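Local coordinates for protein guanylate kinase (Coxiella burnetii, PDB 3TR0) that transfers a phosphate from ATP to GMP, giving ADP and GDP, and so probably serves the recycling of GMP, at residues K35-H40 against Y83-D88. Numbering follows the deposited sequence.
Sequences KISISH and YGTEKD. With 5GP (guanosine-5'-monophosphate), chain D.
Tyr83 meets His40 through its backbone: its CA, with the hydrogen directed at His40 O, lies 3.3 Å from that oxygen. Its ring serves the nucleotide instead. With CG anti to the carbonyl carbon (chi1 -56°), the ring runs alongside GMP, the ribose O4' over the centre of one face, while OH gives a hydrogen bond of 2.6 Å to O2P of GMP. Tyrosine suits this place because one side chain offers a flat surface to the sugar and a donor to the phosphate.

Gly84 pairs with His40 as an antiparallel hydrogen-bonded pair. Gly84 N donates to His40 O at 2.9 Å, and His40 N returns a bond of 3.0 Å to Gly84 O. Glycine puts no side chain on the His40 face of the pair. The guanine packs close to the main chain, O6 of GMP 3.2 Å from Gly84 C. The same O6 accepts a hydrogen bond from Ser39 OG, a short side chain whose hydroxyl sits right beside the base.

This pairing belongs to the small mixed sheet of the GMP-binding region of guanylate kinase, where strand 81-86 lies between strands 40-41 and 72-78; the chain arrives from strand 34-36, at the margin of the parallel P-loop core, by way of Ser37 and Ser39.

Thr85 uses both branches: CG2 packs 3.5 Å from Ser37 OG, and OG1, also bonded to Glu74, shares a buried water with the hydroxyls of Ser37 and Ser39.

Glu86 CB lies obliquely at the His40 ring, 3.9 Å from CE1, the two side chains side by side. Histidine suits its place with a ring that stacks on Phe56 and an ND1 that meets a second water, shared with Glu86 N and Ile38 O. The Glu86 chain bends at chi2 (-86°), long enough to fold its carboxylate back and cap helix 87-95, OE2 accepting from Asp88 N and OE1 from Trp89 N.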
loop_
_atom_site.group_PDB
_atom_site.type_symbol
_atom_site.label_atom_id
_atom_site.label_comp_id
_atom_site.label_asym_id
_atom_site.label_seq_id
_atom_site.Cartn_x
_atom_site.Cartn_y
_atom_site.Cartn_z
ATOM N N LYS A 35 -2.844 -15.926 7.433
ATOM C CA LYS A 35 -3.093 -16.575 8.715
ATOM C C LYS A 35 -2.329 -15.900 9.843
ATOM O O LYS A 35 -1.278 -15.297 9.624
ATOM C CB LYS A 35 -2.733 -18.060 8.632
ATOM C CG LYS A 35 -3.385 -18.762 7.448
ATOM C CD LYS A 35 -4.190 -19.978 7.868
ATOM C CE LYS A 35 -3.328 -21.226 7.916
ATOM N NZ LYS A 35 -4.151 -22.456 8.096
ATOM N N ILE A 36 -2.869 -16.004 11.052
ATOM C CA ILE A 36 -2.250 -15.405 12.222
ATOM C C ILE A 36 -1.339 -16.393 12.928
ATOM O O ILE A 36 -1.757 -17.500 13.270
ATOM C CB ILE A 36 -3.307 -14.930 13.240
ATOM C CG1 ILE A 36 -4.312 -13.987 12.577
ATOM C CG2 ILE A 36 -2.633 -14.249 14.414
ATOM C CD1 ILE A 36 -5.517 -13.679 13.447
ATOM N N SER A 37 -0.092 -15.996 13.148
ATOM C CA SER A 37 0.817 -16.811 13.946
ATOM C C SER A 37 0.359 -16.835 15.398
ATOM O O SER A 37 0.172 -15.785 16.014
ATOM C CB SER A 37 2.245 -16.273 13.858
ATOM O OG SER A 37 3.112 -16.977 14.728
ATOM N N ILE A 38 0.169 -18.038 15.936
ATOM C CA ILE A 38 -0.151 -18.195 17.350
ATOM C C ILE A 38 1.148 -18.322 18.131
ATOM O O ILE A 38 1.918 -19.267 17.931
ATOM C CB ILE A 38 -1.031 -19.432 17.605
ATOM C CG1 ILE A 38 -2.355 -19.300 16.849
ATOM C CG2 ILE A 38 -1.271 -19.613 19.094
ATOM C CD1 ILE A 38 -3.031 -17.958 17.045
ATOM N N SER A 39 1.391 -17.357 19.009
ATOM C CA SER A 39 2.645 -17.275 19.751
ATOM C C SER A 39 2.716 -18.236 20.929
ATOM O O SER A 39 1.693 -18.694 21.440
ATOM C CB SER A 39 2.858 -15.849 20.274
ATOM O OG SER A 39 2.946 -14.922 19.197
ATOM N N HIS A 40 3.940 -18.529 21.351
ATOM C CA HIS A 40 4.185 -19.189 22.625
ATOM C C HIS A 40 4.421 -18.109 23.673
ATOM O O HIS A 40 5.004 -17.065 23.375
ATOM C CB HIS A 40 5.407 -20.106 22.529
ATOM C CG HIS A 40 5.160 -21.375 21.773
ATOM N ND1 HIS A 40 5.133 -21.431 20.394
ATOM C CD2 HIS A 40 4.949 -22.643 22.201
ATOM C CE1 HIS A 40 4.906 -22.673 20.010
ATOM N NE2 HIS A 40 4.792 -23.431 21.088
ATOM N N TYR A 83 7.490 -14.134 25.332
ATOM C CA TYR A 83 6.656 -14.367 24.161
ATOM C C TYR A 83 7.552 -14.620 22.949
ATOM O O TYR A 83 8.601 -13.992 22.798
ATOM C CB TYR A 83 5.802 -13.133 23.862
ATOM C CG TYR A 83 4.923 -12.654 24.995
ATOM C CD1 TYR A 83 3.548 -12.846 24.956
ATOM C CD2 TYR A 83 5.460 -11.984 26.085
ATOM C CE1 TYR A 83 2.735 -12.398 25.978
ATOM C CE2 TYR A 83 4.657 -11.536 27.114
ATOM C CZ TYR A 83 3.295 -11.745 27.054
ATOM O OH TYR A 83 2.487 -11.298 28.073
ATOM N N GLY A 84 7.133 -15.519 22.067
ATOM C CA GLY A 84 7.914 -15.792 20.877
ATOM C C GLY A 84 7.115 -16.345 19.717
ATOM O O GLY A 84 6.037 -16.909 19.902
ATOM N N THR A 85 7.657 -16.178 18.514
ATOM C CA THR A 85 7.043 -16.695 17.301
ATOM C C THR A 85 7.770 -17.955 16.854
ATOM O O THR A 85 8.935 -17.900 16.461
ATOM C CB THR A 85 7.110 -15.663 16.153
ATOM O OG1 THR A 85 6.368 -14.493 16.516
ATOM C CG2 THR A 85 6.528 -16.244 14.874
ATOM N N GLU A 86 7.085 -19.091 16.918
ATOM C CA GLU A 86 7.675 -20.352 16.482
ATOM C C GLU A 86 8.009 -20.255 14.995
ATOM O O GLU A 86 7.157 -19.911 14.169
ATOM C CB GLU A 86 6.733 -21.519 16.781
ATOM C CG GLU A 86 7.393 -22.897 16.747
ATOM C CD GLU A 86 7.423 -23.486 15.357
ATOM O OE1 GLU A 86 6.403 -23.373 14.647
ATOM O OE2 GLU A 86 8.463 -24.058 14.970
ATOM N N LYS A 87 9.263 -20.542 14.662
ATOM C CA LYS A 87 9.787 -20.281 13.325
ATOM C C LYS A 87 9.213 -21.186 12.237
ATOM O O LYS A 87 8.881 -20.725 11.146
ATOM C CB LYS A 87 11.312 -20.401 13.322
ATOM C CG LYS A 87 11.938 -20.117 11.966
ATOM C CD LYS A 87 13.381 -20.578 11.912
ATOM C CE LYS A 87 13.482 -22.078 12.127
ATOM N NZ LYS A 87 14.890 -22.560 12.060
ATOM N N ASP A 88 9.114 -22.479 12.524
ATOM C CA ASP A 88 8.768 -23.437 11.482
ATOM C C ASP A 88 7.357 -23.243 10.938
ATOM O O ASP A 88 7.127 -23.355 9.731
ATOM C CB ASP A 88 8.970 -24.873 11.965
ATOM C CG ASP A 88 9.108 -25.850 10.821
ATOM O OD1 ASP A 88 10.094 -25.735 10.062
ATOM O OD2 ASP A 88 8.232 -26.722 10.671
HETATM P P 5GP D . -0.747 -10.209 26.332
HETATM O O1P 5GP D . -1.664 -11.185 25.637
HETATM O O2P 5GP D . 0.028 -10.690 27.530
HETATM O O3P 5GP D . -1.543 -8.976 26.688
HETATM O "O5'" 5GP D . 0.255 -9.581 25.267
HETATM C "C5'" 5GP D . 1.381 -8.827 25.681
HETATM C "C4'" 5GP D . 2.104 -8.235 24.501
HETATM O "O4'" 5GP D . 3.173 -9.116 24.100
HETATM C "C3'" 5GP D . 1.277 -8.077 23.236
HETATM O "O3'" 5GP D . 0.466 -6.915 23.248
HETATM C "C2'" 5GP D . 2.328 -8.072 22.132
HETATM O "O2'" 5GP D . 2.855 -6.766 21.956
HETATM C "C1'" 5GP D . 3.430 -8.956 22.727
HETATM N N9 5GP D . 3.488 -10.287 22.099
HETATM C C8 5GP D . 2.555 -11.247 22.045
HETATM N N7 5GP D . 3.071 -12.311 21.380
HETATM C C5 5GP D . 4.339 -11.996 21.022
HETATM C C6 5GP D . 5.357 -12.651 20.337
HETATM O O6 5GP D . 5.192 -13.810 19.885
HETATM N N1 5GP D . 6.527 -12.027 20.159
HETATM C C2 5GP D . 6.739 -10.786 20.622
HETATM N N2 5GP D . 7.928 -10.166 20.434
HETATM N N3 5GP D . 5.773 -10.128 21.286
HETATM C C4 5GP D . 4.581 -10.724 21.493
HETATM O O HOH W 1 3.823 -15.054 16.663
HETATM O O HOH W 2 4.485 -19.412 14.486
HETATM O O HOH W 3 4.678 -19.580 18.284
#